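Local coordinates for DUF4442 domain-containing protein (Pseudomonas aeruginosa, PDB 1YOC) that is of unknown function but has a hotdog fold, relates to PaaI-type thioesterases and may therefore act on acyl thioesters, at residues Q5-Y10 against A16-M21; V61-L66 against V95-K100; A84-I89 against Q117-L122; G75-A80 against A107-S112. All blocks are in the same frame, centred on the assembly; numbering follows the deposited sequence.

Interaction 1: Q5-Y10 against A16-M21; sequences QMMQMY and AQFSAM
Met21 sends CG out anti to its backbone N (chi1 176°) and then folds back at both later torsions, while Tyr10 carries CG anti to its carbonyl carbon (chi1 -73°) and so offers a ring face to the incoming thioether chain. Met21 CG lies over the centre of that face in a CH-pi contact, 3.5 Å from Tyr10 CD1. Beyond it, Met21 SD stands obliquely to the ring as a Met-aromatic contact, and Met21 CE tucks against Tyr10 CB at 3.9 Å. Met6 curls in from the side, its CE 3.8 Å from Met21 CG. A second Met-aromatic pair lies deeper: Met7 SD comes to 3.8 Å from Phe18 CE1, again oblique to the ring, and Phe18 CD1 meets Tyr10 CB at 4.0 Å. No hydrogen bond crosses, so sulfur, methyl and ring surfaces carry the contact. It joins the two arms of an N-terminal helical hairpin, whose axes here pass 9.6 Å apart at 154°, nearly antiparallel. On the sheet-facing side of the hairpin, Met7 rests on Phe36 and Leu39 of strand 35-40 and on Leu72 of helix 63-81, while Gln8 NE2 hydrogen-bonds to Leu39 O.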
loop_
_atom_site.group_PDB
_atom_site.type_symbol
_atom_site.label_atom_id
_atom_site.label_comp_id
_atom_site.label_asym_id
_atom_site.label_seq_id
_atom_site.Cartn_x
_atom_site.Cartn_y
_atom_site.Cartn_z
ATOM N N GLN B 5 6.053 -20.667 6.632
ATOM C CA GLN B 5 6.932 -21.799 6.342
ATOM C C GLN B 5 7.622 -21.576 4.984
ATOM O O GLN B 5 8.817 -21.848 4.843
ATOM C CB GLN B 5 6.123 -23.120 6.361
ATOM C CG GLN B 5 5.636 -23.503 7.764
ATOM C CD GLN B 5 4.536 -24.576 7.771
ATOM O OE1 GLN B 5 3.843 -24.780 8.789
ATOM N NE2 GLN B 5 4.366 -25.261 6.643
ATOM N N MET B 6 6.888 -21.061 3.993
ATOM C CA MET B 6 7.488 -20.789 2.681
ATOM C C MET B 6 8.568 -19.719 2.834
ATOM O O MET B 6 9.707 -19.879 2.388
ATOM C CB MET B 6 6.424 -20.288 1.696
ATOM C CG MET B 6 5.470 -21.396 1.184
ATOM S SD MET B 6 6.394 -22.547 0.137
ATOM C CE MET B 6 6.391 -21.616 -1.386
ATOM N N MET B 7 8.205 -18.610 3.475
ATOM C CA MET B 7 9.184 -17.542 3.630
ATOM C C MET B 7 10.454 -18.050 4.311
ATOM O O MET B 7 11.568 -17.759 3.871
ATOM C CB MET B 7 8.616 -16.374 4.449
ATOM C CG MET B 7 7.392 -15.681 3.838
ATOM S SD MET B 7 7.623 -15.078 2.143
ATOM C CE MET B 7 5.824 -14.603 1.772
ATOM N N GLN B 8 10.286 -18.813 5.374
ATOM C CA GLN B 8 11.449 -19.284 6.107
ATOM C C GLN B 8 12.278 -20.247 5.297
ATOM O O GLN B 8 13.502 -20.100 5.200
ATOM C CB GLN B 8 11.012 -19.926 7.424
ATOM C CG GLN B 8 10.369 -18.912 8.365
ATOM C CD GLN B 8 9.775 -19.519 9.636
ATOM O OE1 GLN B 8 8.932 -20.438 9.593
ATOM N NE2 GLN B 8 10.201 -18.992 10.779
ATOM N N MET B 9 11.609 -21.231 4.719
ATOM C CA MET B 9 12.305 -22.228 3.906
ATOM C C MET B 9 13.198 -21.568 2.850
ATOM O O MET B 9 14.372 -21.926 2.684
ATOM C CB MET B 9 11.271 -23.160 3.246
ATOM C CG MET B 9 11.850 -24.185 2.305
ATOM S SD MET B 9 10.592 -25.127 1.319
ATOM C CE MET B 9 11.668 -25.518 -0.140
ATOM N N TYR B 10 12.675 -20.575 2.150
ATOM C CA TYR B 10 13.470 -19.961 1.116
ATOM C C TYR B 10 14.436 -18.878 1.599
ATOM O O TYR B 10 15.426 -18.613 0.942
ATOM C CB TYR B 10 12.562 -19.423 0.013
ATOM C CG TYR B 10 11.973 -20.533 -0.848
ATOM C CD1 TYR B 10 10.827 -21.224 -0.456
ATOM C CD2 TYR B 10 12.614 -20.922 -2.032
ATOM C CE1 TYR B 10 10.326 -22.309 -1.235
ATOM C CE2 TYR B 10 12.122 -21.990 -2.808
ATOM C CZ TYR B 10 10.985 -22.676 -2.397
ATOM O OH TYR B 10 10.548 -23.771 -3.135
ATOM N N ALA B 16 18.337 -14.855 -4.360
ATOM C CA ALA B 16 17.758 -15.017 -5.689
ATOM C C ALA B 16 16.649 -16.092 -5.680
ATOM O O ALA B 16 15.642 -15.975 -6.394
ATOM C CB ALA B 16 18.863 -15.384 -6.722
ATOM N N GLN B 17 16.828 -17.138 -4.882
ATOM C CA GLN B 17 15.799 -18.177 -4.819
ATOM C C GLN B 17 14.580 -17.613 -4.076
ATOM O O GLN B 17 13.445 -17.895 -4.439
ATOM C CB GLN B 17 16.301 -19.434 -4.092
ATOM C CG GLN B 17 17.500 -20.178 -4.772
ATOM C CD GLN B 17 18.893 -19.668 -4.324
ATOM O OE1 GLN B 17 19.918 -20.330 -4.556
ATOM N NE2 GLN B 17 18.931 -18.499 -3.690
ATOM N N PHE B 18 14.816 -16.864 -3.001
ATOM C CA PHE B 18 13.681 -16.289 -2.251
ATOM C C PHE B 18 12.925 -15.354 -3.184
ATOM O O PHE B 18 11.684 -15.363 -3.223
ATOM C CB PHE B 18 14.182 -15.506 -1.028
ATOM C CG PHE B 18 13.098 -14.819 -0.275
ATOM C CD1 PHE B 18 12.377 -15.504 0.726
ATOM C CD2 PHE B 18 12.729 -13.525 -0.612
ATOM C CE1 PHE B 18 11.304 -14.919 1.373
ATOM C CE2 PHE B 18 11.635 -12.898 0.024
ATOM C CZ PHE B 18 10.907 -13.606 1.030
ATOM N N SER B 19 13.667 -14.552 -3.951
ATOM C CA SER B 19 13.039 -13.613 -4.868
ATOM C C SER B 19 12.169 -14.310 -5.900
ATOM O O SER B 19 11.071 -13.824 -6.227
ATOM C CB SER B 19 14.088 -12.744 -5.572
ATOM O OG SER B 19 14.683 -11.816 -4.664
ATOM N N ALA B 20 12.635 -15.442 -6.411
ATOM C CA ALA B 20 11.846 -16.167 -7.433
ATOM C C ALA B 20 10.639 -16.832 -6.807
ATOM O O ALA B 20 9.539 -16.920 -7.418
ATOM C CB ALA B 20 12.710 -17.225 -8.135
ATOM N N MET B 21 10.811 -17.308 -5.582
ATOM C CA MET B 21 9.690 -17.953 -4.933
ATOM C C MET B 21 8.592 -16.908 -4.663
ATOM O O MET B 21 7.409 -17.118 -4.971
ATOM C CB MET B 21 10.139 -18.626 -3.619
ATOM C CG MET B 21 9.014 -19.258 -2.781
ATOM S SD MET B 21 7.985 -18.043 -1.825
ATOM C CE MET B 21 9.249 -17.414 -0.574
#

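Interaction 2: V61-L66 against V95-K100; sequences VHAIAL and VEYLAK
Ala63 and Tyr97 make the tight part of this contact. The methyl of Ala63 meets the phenol ring obliquely, with Ala63 CB 3.4 Å from Tyr97 CE1 and 3.5 Å from Tyr97 CZ. Tyr97 reaches it because CG sits anti to the carbonyl carbon (chi1 -56°), which swings the ring off its strand and across to the start of the helix. The hydroxyl end is looser: Tyr97 OH is 3.7 Å from Ala63 CB, and Ile64 brings only its CD1 near, 4.0 Å from Tyr97 OH. No hydrogen bond joins the two segments. The fold is a hotdog, an antiparallel sheet wrapped round the long helix 63-81, and this contact ties the first turn of that helix, with His62 at the N-cap position, to the far end of strand 86-97. Val95 and Glu96 continue the sheet by antiparallel pairing with a strand of the second subunit, and Tyr97 also packs on Gly92 of that subunit, Ala63 on its Glu71. In related hotdog thioesterases the substrate binds near this helix start at the dimer interface; whether that holds here is not known. On the solvent side the chain opens out, with Ala99 and Lys100 exposed, and Glu96 turned outward into a salt bridge with Arg137.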
loop_
_atom_site.group_PDB
_atom_site.type_symbol
_atom_site.label_atom_id
_atom_site.label_comp_id
_atom_site.label_asym_id
_atom_site.label_seq_id
_atom_site.Cartn_x
_atom_site.Cartn_y
_atom_site.Cartn_z
ATOM N N VAL B 61 11.550 6.619 -1.755
ATOM C CA VAL B 61 10.801 5.355 -1.761
ATOM C C VAL B 61 9.315 5.637 -1.551
ATOM O O VAL B 61 8.899 6.371 -0.640
ATOM C CB VAL B 61 11.327 4.372 -0.703
ATOM C CG1 VAL B 61 10.539 3.016 -0.841
ATOM C CG2 VAL B 61 12.842 4.084 -0.962
ATOM N N HIS B 62 8.515 5.029 -2.411
ATOM C CA HIS B 62 7.080 5.267 -2.413
ATOM C C HIS B 62 6.393 4.813 -1.145
ATOM O O HIS B 62 6.671 3.732 -0.634
ATOM C CB HIS B 62 6.490 4.547 -3.621
ATOM C CG HIS B 62 5.111 4.978 -3.966
ATOM N ND1 HIS B 62 4.813 5.678 -5.122
ATOM C CD2 HIS B 62 3.927 4.662 -3.393
ATOM C CE1 HIS B 62 3.499 5.746 -5.262
ATOM N NE2 HIS B 62 2.939 5.134 -4.226
ATOM N N ALA B 63 5.503 5.673 -0.666
ATOM C CA ALA B 63 4.719 5.396 0.549
ATOM C C ALA B 63 4.085 3.998 0.519
ATOM O O ALA B 63 4.048 3.290 1.560
ATOM C CB ALA B 63 3.581 6.457 0.690
ATOM N N ILE B 64 3.571 3.606 -0.640
ATOM C CA ILE B 64 2.878 2.321 -0.716
ATOM C C ILE B 64 3.862 1.148 -0.774
ATOM O O ILE B 64 3.503 0.032 -0.398
ATOM C CB ILE B 64 1.811 2.342 -1.856
ATOM C CG1 ILE B 64 0.883 3.571 -1.645
ATOM C CG2 ILE B 64 0.936 1.057 -1.818
ATOM C CD1 ILE B 64 0.073 3.537 -0.247
ATOM N N ALA B 65 5.094 1.399 -1.255
ATOM C CA ALA B 65 6.115 0.326 -1.241
ATOM C C ALA B 65 6.456 0.034 0.255
ATOM O O ALA B 65 6.702 -1.122 0.659
ATOM C CB ALA B 65 7.381 0.789 -1.999
ATOM N N LEU B 66 6.462 1.079 1.075
ATOM C CA LEU B 66 6.717 0.925 2.503
ATOM C C LEU B 66 5.549 0.130 3.106
ATOM O O LEU B 66 5.747 -0.727 3.993
ATOM C CB LEU B 66 6.833 2.315 3.189
ATOM C CG LEU B 66 7.938 3.228 2.628
ATOM C CD1 LEU B 66 7.765 4.647 3.191
ATOM C CD2 LEU B 66 9.304 2.661 2.966
ATOM N N VAL B 95 -1.364 3.924 8.842
ATOM C CA VAL B 95 0.053 4.238 8.702
ATOM C C VAL B 95 0.277 5.775 8.846
ATOM O O VAL B 95 -0.637 6.584 8.631
ATOM C CB VAL B 95 0.612 3.831 7.306
ATOM C CG1 VAL B 95 0.327 2.349 7.031
ATOM C CG2 VAL B 95 -0.070 4.700 6.166
ATOM N N GLU B 96 1.504 6.145 9.225
ATOM C CA GLU B 96 1.921 7.556 9.287
ATOM C C GLU B 96 3.269 7.677 8.592
ATOM O O GLU B 96 4.179 6.836 8.777
ATOM C CB GLU B 96 2.048 8.037 10.745
ATOM C CG GLU B 96 0.638 8.265 11.350
ATOM C CD GLU B 96 0.721 8.670 12.799
ATOM O OE1 GLU B 96 0.834 7.789 13.663
ATOM O OE2 GLU B 96 0.704 9.881 13.054
ATOM N N TYR B 97 3.392 8.719 7.780
ATOM C CA TYR B 97 4.603 8.948 7.020
ATOM C C TYR B 97 5.450 9.925 7.803
ATOM O O TYR B 97 5.122 11.107 7.899
ATOM C CB TYR B 97 4.227 9.490 5.641
ATOM C CG TYR B 97 3.283 8.533 4.940
ATOM C CD1 TYR B 97 3.673 7.210 4.689
ATOM C CD2 TYR B 97 2.003 8.945 4.509
ATOM C CE1 TYR B 97 2.815 6.306 4.018
ATOM C CE2 TYR B 97 1.142 8.039 3.837
ATOM C CZ TYR B 97 1.562 6.739 3.596
ATOM O OH TYR B 97 0.741 5.849 2.921
ATOM N N LEU B 98 6.543 9.424 8.368
ATOM C CA LEU B 98 7.370 10.266 9.228
ATOM C C LEU B 98 8.452 11.105 8.565
ATOM O O LEU B 98 8.760 12.211 9.046
ATOM C CB LEU B 98 8.058 9.403 10.298
ATOM C CG LEU B 98 7.131 8.391 11.016
ATOM C CD1 LEU B 98 7.934 7.727 12.118
ATOM C CD2 LEU B 98 5.874 9.079 11.569
ATOM N N ALA B 99 9.065 10.566 7.523
ATOM C CA ALA B 99 10.162 11.254 6.839
ATOM C C ALA B 99 10.271 10.654 5.445
ATOM O O ALA B 99 9.736 9.583 5.196
ATOM C CB ALA B 99 11.488 11.013 7.619
ATOM N N LYS B 100 10.949 11.334 4.541
ATOM C CA LYS B 100 11.166 10.763 3.207
ATOM C C LYS B 100 12.108 9.579 3.367
ATOM O O LYS B 100 13.032 9.613 4.171
ATOM C CB LYS B 100 11.806 11.791 2.257
ATOM C CG LYS B 100 10.981 13.084 2.114
ATOM C CD LYS B 100 9.471 12.801 2.254
ATOM C CE LYS B 100 8.628 14.061 2.056
ATOM N NZ LYS B 100 8.768 14.529 0.661
#

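Interaction 3: A84-I89 against Q117-L122; sequences AGHRWI and QATGNL
His86 against Thr119 and Gln117 is a small surface contact between the starts of two strands of the hotdog sheet, made by one aromatic ring set against the turn before the second strand. Strand 86-97 starts at His86, and strand 120-130 starts just after Thr119. These strands are not neighbours: strand 133-146 runs between them and pairs with both, Arg87 bonding through the backbone to Ser145, and Gly120 to Val144. The contact therefore reaches across the end of that middle strand, and the nearest CA atoms, those of His86 and Thr119, are 7.7 Å apart. The imidazole does nearly all the bridging. His86 holds CG anti to its carbonyl carbon (chi1 -72°), which sends the ring toward the loop, and the two side chains, His86 and Thr119, cross at about a right angle. The backbone carbonyl oxygen of Gln117 comes up at the ring edge, near its plane, while Ala118 O stays more distant and oblique. Gln117 points its own side chain away from His86 and packs on Pro83. Just beyond, Gly120 takes a positive phi of 105°, a conformation that suits glycine, as the loop bends into the strand. The closest side-chain approach comes from the methyl of Thr119: with that residue's chi1 at 52°, CG2 falls anti to the carbonyl carbon and settles over one face of the His86 ring, 3.9 Å from its centroid.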
loop_
_atom_site.group_PDB
_atom_site.type_symbol
_atom_site.label_atom_id
_atom_site.label_comp_id
_atom_site.label_asym_id
_atom_site.label_seq_id
_atom_site.Cartn_x
_atom_site.Cartn_y
_atom_site.Cartn_z
ATOM N N ALA B 84 -1.788 -23.203 15.292
ATOM C CA ALA B 84 -2.110 -23.810 13.995
ATOM C C ALA B 84 -3.615 -23.947 13.742
ATOM O O ALA B 84 -4.064 -23.944 12.591
ATOM C CB ALA B 84 -1.428 -25.173 13.872
ATOM N N GLY B 85 -4.386 -24.045 14.816
ATOM C CA GLY B 85 -5.833 -24.154 14.688
ATOM C C GLY B 85 -6.551 -22.818 14.478
ATOM O O GLY B 85 -7.763 -22.781 14.346
ATOM N N HIS B 86 -5.811 -21.714 14.437
ATOM C CA HIS B 86 -6.446 -20.409 14.239
ATOM C C HIS B 86 -6.188 -19.936 12.827
ATOM O O HIS B 86 -5.299 -20.423 12.144
ATOM C CB HIS B 86 -5.856 -19.380 15.228
ATOM C CG HIS B 86 -6.285 -19.570 16.652
ATOM N ND1 HIS B 86 -7.033 -20.648 17.076
ATOM C CD2 HIS B 86 -6.101 -18.790 17.745
ATOM C CE1 HIS B 86 -7.295 -20.522 18.366
ATOM N NE2 HIS B 86 -6.741 -19.402 18.796
ATOM N N ARG B 87 -6.978 -18.977 12.367
ATOM C CA ARG B 87 -6.731 -18.430 11.040
ATOM C C ARG B 87 -6.698 -16.901 11.200
ATOM O O ARG B 87 -7.158 -16.381 12.191
ATOM C CB ARG B 87 -7.822 -18.879 10.068
ATOM C CG ARG B 87 -9.098 -18.101 10.081
ATOM C CD ARG B 87 -10.117 -18.685 9.042
ATOM N NE ARG B 87 -9.613 -18.720 7.663
ATOM C CZ ARG B 87 -8.892 -19.719 7.134
ATOM N NH1 ARG B 87 -8.582 -20.788 7.861
ATOM N NH2 ARG B 87 -8.466 -19.647 5.877
ATOM N N TRP B 88 -6.092 -16.207 10.254
ATOM C CA TRP B 88 -6.005 -14.751 10.355
ATOM C C TRP B 88 -6.336 -14.097 9.026
ATOM O O TRP B 88 -6.116 -14.671 7.945
ATOM C CB TRP B 88 -4.573 -14.322 10.747
ATOM C CG TRP B 88 -3.504 -14.793 9.762
ATOM C CD1 TRP B 88 -2.944 -16.070 9.672
ATOM C CD2 TRP B 88 -2.888 -14.033 8.719
ATOM N NE1 TRP B 88 -2.048 -16.129 8.653
ATOM C CE2 TRP B 88 -1.978 -14.902 8.043
ATOM C CE3 TRP B 88 -2.999 -12.701 8.286
ATOM C CZ2 TRP B 88 -1.195 -14.477 6.954
ATOM C CZ3 TRP B 88 -2.210 -12.277 7.199
ATOM C CH2 TRP B 88 -1.331 -13.156 6.549
ATOM N N ILE B 89 -6.845 -12.872 9.126
ATOM C CA ILE B 89 -7.158 -12.087 7.945
ATOM C C ILE B 89 -6.968 -10.605 8.310
ATOM O O ILE B 89 -7.446 -10.162 9.354
ATOM C CB ILE B 89 -8.644 -12.369 7.443
ATOM C CG1 ILE B 89 -8.921 -11.606 6.165
ATOM C CG2 ILE B 89 -9.662 -11.896 8.424
ATOM C CD1 ILE B 89 -7.769 -11.738 5.194
ATOM N N GLN B 117 -2.088 -16.168 21.413
ATOM C CA GLN B 117 -3.018 -17.290 21.554
ATOM C C GLN B 117 -4.462 -16.788 21.561
ATOM O O GLN B 117 -5.399 -17.587 21.503
ATOM C CB GLN B 117 -2.707 -18.096 22.832
ATOM C CG GLN B 117 -1.720 -19.248 22.600
ATOM C CD GLN B 117 -0.354 -18.764 22.166
ATOM O OE1 GLN B 117 0.270 -17.957 22.861
ATOM N NE2 GLN B 117 0.126 -19.246 21.006
ATOM N N ALA B 118 -4.638 -15.471 21.626
ATOM C CA ALA B 118 -5.972 -14.873 21.670
ATOM C C ALA B 118 -6.674 -14.791 20.305
ATOM O O ALA B 118 -6.032 -14.659 19.263
ATOM C CB ALA B 118 -5.892 -13.464 22.325
ATOM N N THR B 119 -8.004 -14.905 20.295
ATOM C CA THR B 119 -8.739 -14.784 19.033
ATOM C C THR B 119 -9.292 -13.356 19.061
ATOM O O THR B 119 -9.264 -12.703 20.094
ATOM C CB THR B 119 -9.914 -15.808 18.908
ATOM O OG1 THR B 119 -10.746 -15.731 20.074
ATOM C CG2 THR B 119 -9.397 -17.221 18.723
ATOM N N GLY B 120 -9.802 -12.874 17.935
ATOM C CA GLY B 120 -10.299 -11.506 17.891
ATOM C C GLY B 120 -9.275 -10.642 17.134
ATOM O O GLY B 120 -8.442 -11.165 16.389
ATOM N N ASN B 121 -9.317 -9.335 17.360
ATOM C CA ASN B 121 -8.416 -8.408 16.688
ATOM C C ASN B 121 -7.092 -8.281 17.382
ATOM O O ASN B 121 -7.049 -8.031 18.582
ATOM C CB ASN B 121 -9.075 -7.024 16.619
ATOM C CG ASN B 121 -10.270 -7.029 15.706
ATOM O OD1 ASN B 121 -11.398 -6.637 16.085
ATOM N ND2 ASN B 121 -10.049 -7.499 14.504
ATOM N N LEU B 122 -6.020 -8.474 16.640
ATOM C CA LEU B 122 -4.665 -8.304 17.187
ATOM C C LEU B 122 -4.086 -7.178 16.328
ATOM O O LEU B 122 -4.190 -7.220 15.084
ATOM C CB LEU B 122 -3.810 -9.572 17.002
ATOM C CG LEU B 122 -4.388 -10.897 17.526
ATOM C CD1 LEU B 122 -3.296 -12.026 17.417
ATOM C CD2 LEU B 122 -4.840 -10.720 18.966
#

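Interaction 4: G75-A80 against A107-S112; sequences GTMTDA and AVADGS
Met77 supplies the whole helix side of this buried contact, and its thioether meets two different kinds of surface on the strand. The apolar part is methyl against methyl: Met77 CE lies 3.7 Å from Ala109 CB. The polar part is sulfur against backbone, for Met77 SD stands 3.3 Å from Ala109 O and 3.5 Å from Gly111 N, neither of them a hydrogen bond. An extended start (chi1 177°, chi2 170°) carries the sulfur straight out from helix 63-81, and the bend at chi3, 66°, then swings CE onto the alanine. Gly111 has no side chain, so the sulfur can come right down on the peptide backbone at that residue. Within 107-112, Ser112 N hydrogen-bonds to Asp110 OD1 at 3.0 Å, nearly along the C-O axis, an Asx turn that bends the chain after Asp110. Gly111 O is held from outside by Trp116 NE1. In the hotdog fold this is the central helix packed on the inner face of the sheet, and Met77 also touches Ala44 and Val124 of the two strands flanking 105-110. With no hydrogen bond or charge pairing between helix and strand, the attachment rests on close fit, and a polarisable sulfur can lie against both a carbonyl oxygen and an amide nitrogen while its methyl stays among apolar groups.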
loop_
_atom_site.group_PDB
_atom_site.type_symbol
_atom_site.label_atom_id
_atom_site.label_comp_id
_atom_site.label_asym_id
_atom_site.label_seq_id
_atom_site.Cartn_x
_atom_site.Cartn_y
_atom_site.Cartn_z
ATOM N N GLY B 75 2.067 -9.726 8.262
ATOM C CA GLY B 75 1.304 -10.886 7.894
ATOM C C GLY B 75 2.082 -12.172 8.097
ATOM O O GLY B 75 1.536 -13.147 8.623
ATOM N N THR B 76 3.345 -12.185 7.676
ATOM C CA THR B 76 4.145 -13.394 7.846
ATOM C C THR B 76 4.351 -13.672 9.354
ATOM O O THR B 76 4.228 -14.823 9.818
ATOM C CB THR B 76 5.479 -13.273 7.125
ATOM O OG1 THR B 76 5.228 -13.041 5.723
ATOM C CG2 THR B 76 6.243 -14.630 7.195
ATOM N N MET B 77 4.649 -12.638 10.132
ATOM C CA MET B 77 4.788 -12.882 11.584
ATOM C C MET B 77 3.470 -13.466 12.174
ATOM O O MET B 77 3.500 -14.366 13.005
ATOM C CB MET B 77 5.121 -11.586 12.335
ATOM C CG MET B 77 5.194 -11.799 13.860
ATOM S SD MET B 77 5.868 -10.376 14.735
ATOM C CE MET B 77 4.528 -9.195 14.403
ATOM N N THR B 78 2.324 -12.917 11.789
ATOM C CA THR B 78 1.032 -13.412 12.300
ATOM C C THR B 78 0.855 -14.893 11.967
ATOM O O THR B 78 0.496 -15.700 12.847
ATOM C CB THR B 78 -0.115 -12.591 11.713
ATOM O OG1 THR B 78 0.020 -11.231 12.159
ATOM C CG2 THR B 78 -1.501 -13.160 12.149
ATOM N N ASP B 79 1.153 -15.239 10.718
ATOM C CA ASP B 79 1.064 -16.631 10.247
ATOM C C ASP B 79 1.987 -17.555 11.063
ATOM O O ASP B 79 1.634 -18.712 11.356
ATOM C CB ASP B 79 1.455 -16.711 8.768
ATOM C CG ASP B 79 1.069 -18.043 8.127
ATOM O OD1 ASP B 79 -0.159 -18.295 8.027
ATOM O OD2 ASP B 79 1.992 -18.829 7.752
ATOM N N ALA B 80 3.162 -17.049 11.400
ATOM C CA ALA B 80 4.141 -17.833 12.177
ATOM C C ALA B 80 3.839 -17.896 13.676
ATOM O O ALA B 80 4.323 -18.791 14.376
ATOM C CB ALA B 80 5.569 -17.228 11.991
ATOM N N ALA B 107 12.188 -2.993 7.645
ATOM C CA ALA B 107 10.926 -2.879 8.359
ATOM C C ALA B 107 10.911 -3.910 9.461
ATOM O O ALA B 107 11.209 -5.078 9.230
ATOM C CB ALA B 107 9.737 -3.095 7.372
ATOM N N VAL B 108 10.535 -3.479 10.665
ATOM C CA VAL B 108 10.528 -4.356 11.815
ATOM C C VAL B 108 9.138 -4.494 12.400
ATOM O O VAL B 108 8.464 -3.492 12.670
ATOM C CB VAL B 108 11.487 -3.789 12.912
ATOM C CG1 VAL B 108 11.406 -4.662 14.172
ATOM C CG2 VAL B 108 12.945 -3.686 12.368
ATOM N N ALA B 109 8.703 -5.742 12.596
ATOM C CA ALA B 109 7.398 -6.012 13.187
ATOM C C ALA B 109 7.705 -6.717 14.507
ATOM O O ALA B 109 8.088 -7.898 14.537
ATOM C CB ALA B 109 6.522 -6.946 12.213
ATOM N N ASP B 110 7.574 -5.974 15.604
ATOM C CA ASP B 110 7.866 -6.514 16.953
ATOM C C ASP B 110 6.587 -7.090 17.545
ATOM O O ASP B 110 5.705 -6.326 17.943
ATOM C CB ASP B 110 8.378 -5.337 17.807
ATOM C CG ASP B 110 8.641 -5.711 19.266
ATOM O OD1 ASP B 110 8.359 -6.856 19.669
ATOM O OD2 ASP B 110 9.158 -4.832 19.985
ATOM N N GLY B 111 6.478 -8.422 17.604
ATOM C CA GLY B 111 5.278 -9.063 18.129
ATOM C C GLY B 111 5.441 -9.555 19.564
ATOM O O GLY B 111 4.641 -10.362 20.020
ATOM N N SER B 112 6.469 -9.070 20.270
ATOM C CA SER B 112 6.717 -9.527 21.637
ATOM C C SER B 112 5.626 -9.209 22.665
ATOM O O SER B 112 5.545 -9.898 23.683
ATOM C CB SER B 112 8.078 -8.991 22.166
ATOM O OG SER B 112 8.029 -7.593 22.360
#

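Interaction 1 comes first in the chain and closes before the others open; the segments of interactions 2, 3 and 4 alternate with one another. Helix 63-81 serves interactions 2 and 4, whose centres are about 19 Å apart, and strand 86-97 serves 2 and 3, with centres about 28 Å apart on opposite sides of the chain's centre. Interactions 3 and 4 touch, Trp88 NE1 probably bonding to Asp79 OD1, while Met7 of interaction 1 packs on Thr76 of interaction 4. Interaction 4 thus lies between the N-terminal hairpin and the sheet end, and interaction 2 meets the other end of the same helix, beside the second subunit.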